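Oxidoreductase (Azotobacter vinelandii, PDB 7D5M) binds NAD+ through a Rossmann domain and, as a homologue of inositol dehydrogenase, probably oxidises a polyol or sugar-like substrate. Local coordinates at residues Phe119-Glu122 and Glu123-Leu127. Residues are numbered along the deposited sequence; the frame is centred on the assembly and turned at random.
Sequences FTLE and EAETL
Thr120 and Glu123 close a capping box on the first turn of helix 121-133, the crossover helix between parallel strands 110-113 and 138-140 of the NAD-binding Rossmann domain. In one direction Glu123 N donates to Thr120 OG1 over 3.1 Å, a nearly straight bond (N-H...O 162°). In the other, Glu123 OE1 takes Thr120 N at 3.2 Å, nearly in line with its own C-O bond, and also Thr120 OG1, which comes in at the anti side of the carboxylate, 22° out of its plane. The two side chains meet roughly at right angles: Thr120 OG1, set between its backbone N and carbonyl carbon (chi1 74°), is placed to accept from Glu123 N and donate to Glu123 OE1, while Glu123, extended beyond CG, runs back toward Thr120, its CG 3.4 Å from Thr120 OG1. A water accepts from Phe119 N and donates weakly to the same Glu123 OE1.

Regular helix bonds follow, Ala124 N to Thr120 O at 3.0 Å and Glu125 N to Leu121 O at 2.9 Å. Glu122 O is gripped twice by Thr126, whose N (3.1 Å) and OG1 (3.0 Å) arrive from opposite faces of the carbonyl plane.

Side-chain packing is slight: Leu121 and Glu125 lie side by side, pointing the same way, with Leu121 CD1 4.1 Å from Glu125 OE2; Leu121 also packs on helix 363-381. Glu125 bends at CG, its OE1 salt-bridged to Arg128. Leu121 N is hydrogen-bonded to Glu374 of helix 363-381.

An alanine in place of Glu123 would probably leave Thr120 N and the Thr120 hydroxyl without their shared acceptor, opening half the box. Two carboxylates serve N-H groups at the helix start, Glu123 for Thr120 N and Glu374 for Leu121 N, where negative charge probably interacts favourably with the helix dipole.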
ATOM      1  N   PHE A 119       3.059 -26.132  29.375  1.00 18.03           N
ATOM      2  CA  PHE A 119       3.813 -25.036  30.043  1.00 19.21           C
ATOM      3  C   PHE A 119       5.329 -25.295  29.992  1.00 18.12           C
ATOM      4  O   PHE A 119       6.091 -24.324  29.826  1.00 17.93           O
ATOM      5  CB  PHE A 119       3.413 -24.882  31.516  1.00 20.75           C
ATOM      6  CG  PHE A 119       2.024 -24.370  31.808  1.00 23.58           C
ATOM      7  CD1 PHE A 119       1.204 -23.877  30.811  1.00 24.90           C
ATOM      8  CD2 PHE A 119       1.559 -24.343  33.115  1.00 25.24           C
ATOM      9  CE1 PHE A 119      -0.060 -23.392  31.110  1.00 26.06           C
ATOM     10  CE2 PHE A 119       0.291 -23.859  33.411  1.00 26.14           C
ATOM     11  CZ  PHE A 119      -0.512 -23.382  32.404  1.00 26.06           C
ATOM     12  N   THR A 120       5.781 -26.541  30.190  1.00 16.99           N
ATOM     13  CA  THR A 120       7.224 -26.838  30.414  1.00 16.66           C
ATOM     14  C   THR A 120       7.761 -27.803  29.359  1.00 16.49           C
ATOM     15  O   THR A 120       6.999 -28.651  28.864  1.00 15.73           O
ATOM     16  CB  THR A 120       7.505 -27.411  31.808  1.00 17.24           C
ATOM     17  OG1 THR A 120       7.067 -28.769  31.867  1.00 16.97           O
ATOM     18  CG2 THR A 120       6.864 -26.618  32.927  1.00 17.83           C
ATOM     19  N   LEU A 121       9.047 -27.677  29.057  1.00 16.48           N
ATOM     20  CA  LEU A 121       9.751 -28.565  28.107  1.00 17.63           C
ATOM     21  C   LEU A 121       9.693 -30.005  28.630  1.00 18.63           C
ATOM     22  O   LEU A 121       9.509 -30.921  27.812  1.00 20.24           O
ATOM     23  CB  LEU A 121      11.186 -28.063  27.940  1.00 17.24           C
ATOM     24  CG  LEU A 121      12.070 -28.849  26.973  1.00 17.32           C
ATOM     25  CD1 LEU A 121      11.425 -28.956  25.602  1.00 17.32           C
ATOM     26  CD2 LEU A 121      13.447 -28.207  26.869  1.00 17.48           C
ATOM     27  N   GLU A 122       9.814 -30.215  29.941  1.00 20.37           N
ATOM     28  CA  GLU A 122       9.824 -31.595  30.497  1.00 21.69           C
ATOM     29  C   GLU A 122       8.459 -32.254  30.208  1.00 20.05           C
ATOM     30  O   GLU A 122       8.445 -33.424  29.783  1.00 18.88           O
ATOM     31  CB  GLU A 122      10.228 -31.579  31.976  1.00 26.28           C
ATOM     32  CG  GLU A 122      10.152 -32.953  32.630  1.00 30.33           C
ATOM     33  CD  GLU A 122      11.007 -33.156  33.876  1.00 36.57           C
ATOM     34  OE1 GLU A 122      10.424 -33.260  34.985  1.00 39.05           O
ATOM     35  OE2 GLU A 122      12.252 -33.245  33.738  1.00 43.47           O
ATOM     36  N   GLU A 123       7.354 -31.524  30.373  1.00 18.01           N
ATOM     37  CA  GLU A 123       5.983 -31.989  30.025  1.00 18.74           C
ATOM     38  C   GLU A 123       5.903 -32.285  28.522  1.00 17.43           C
ATOM     39  O   GLU A 123       5.314 -33.308  28.138  1.00 16.98           O
ATOM     40  CB  GLU A 123       4.928 -30.931  30.350  1.00 19.56           C
ATOM     41  CG  GLU A 123       4.476 -30.894  31.793  1.00 22.09           C
ATOM     42  CD  GLU A 123       3.510 -29.747  32.047  1.00 24.68           C
ATOM     43  OE1 GLU A 123       3.883 -28.597  31.751  1.00 28.13           O
ATOM     44  OE2 GLU A 123       2.384 -29.998  32.505  1.00 29.90           O
ATOM     45  N   ALA A 124       6.431 -31.386  27.687  1.00 16.43           N
ATOM     46  CA  ALA A 124       6.412 -31.532  26.214  1.00 15.75           C
ATOM     47  C   ALA A 124       7.121 -32.833  25.815  1.00 15.43           C
ATOM     48  O   ALA A 124       6.582 -33.580  24.969  1.00 14.78           O
ATOM     49  CB  ALA A 124       7.067 -30.344  25.557  1.00 15.39           C
ATOM     50  N   GLU A 125       8.300 -33.083  26.390  1.00 16.10           N
ATOM     51  CA  GLU A 125       9.118 -34.288  26.086  1.00 16.89           C
ATOM     52  C   GLU A 125       8.317 -35.535  26.481  1.00 16.62           C
ATOM     53  O   GLU A 125       8.335 -36.517  25.708  1.00 15.63           O
ATOM     54  CB  GLU A 125      10.469 -34.218  26.801  1.00 17.56           C
ATOM     55  CG  GLU A 125      11.357 -33.101  26.285  1.00 19.08           C
ATOM     56  CD  GLU A 125      12.128 -33.397  25.014  1.00 21.07           C
ATOM     57  OE1 GLU A 125      11.855 -34.421  24.350  1.00 22.95           O
ATOM     58  OE2 GLU A 125      13.012 -32.595  24.692  1.00 24.96           O
ATOM     59  N   THR A 126       7.632 -35.498  27.624  1.00 16.06           N
ATOM     60  CA  THR A 126       6.787 -36.619  28.112  1.00 16.84           C
ATOM     61  C   THR A 126       5.633 -36.865  27.134  1.00 16.13           C
ATOM     62  O   THR A 126       5.397 -38.029  26.764  1.00 14.86           O
ATOM     63  CB  THR A 126       6.247 -36.337  29.517  1.00 17.04           C
ATOM     64  OG1 THR A 126       7.411 -36.164  30.320  1.00 17.79           O
ATOM     65  CG2 THR A 126       5.356 -37.445  30.030  1.00 18.20           C
ATOM     66  N   LEU A 127       4.918 -35.810  26.748  1.00 15.75           N
ATOM     67  CA  LEU A 127       3.790 -35.926  25.792  1.00 16.30           C
ATOM     68  C   LEU A 127       4.286 -36.569  24.502  1.00 15.08           C
ATOM     69  O   LEU A 127       3.590 -37.449  23.964  1.00 14.43           O
ATOM     70  CB  LEU A 127       3.232 -34.541  25.467  1.00 17.48           C
ATOM     71  CG  LEU A 127       2.071 -34.052  26.320  1.00 18.59           C
ATOM     72  CD1 LEU A 127       1.424 -32.865  25.626  1.00 18.93           C
ATOM     73  CD2 LEU A 127       1.042 -35.146  26.579  1.00 18.65           C
TER
HETATM   74  O   HOH W   1       1.185 -27.602  31.300  1.00 17.53           O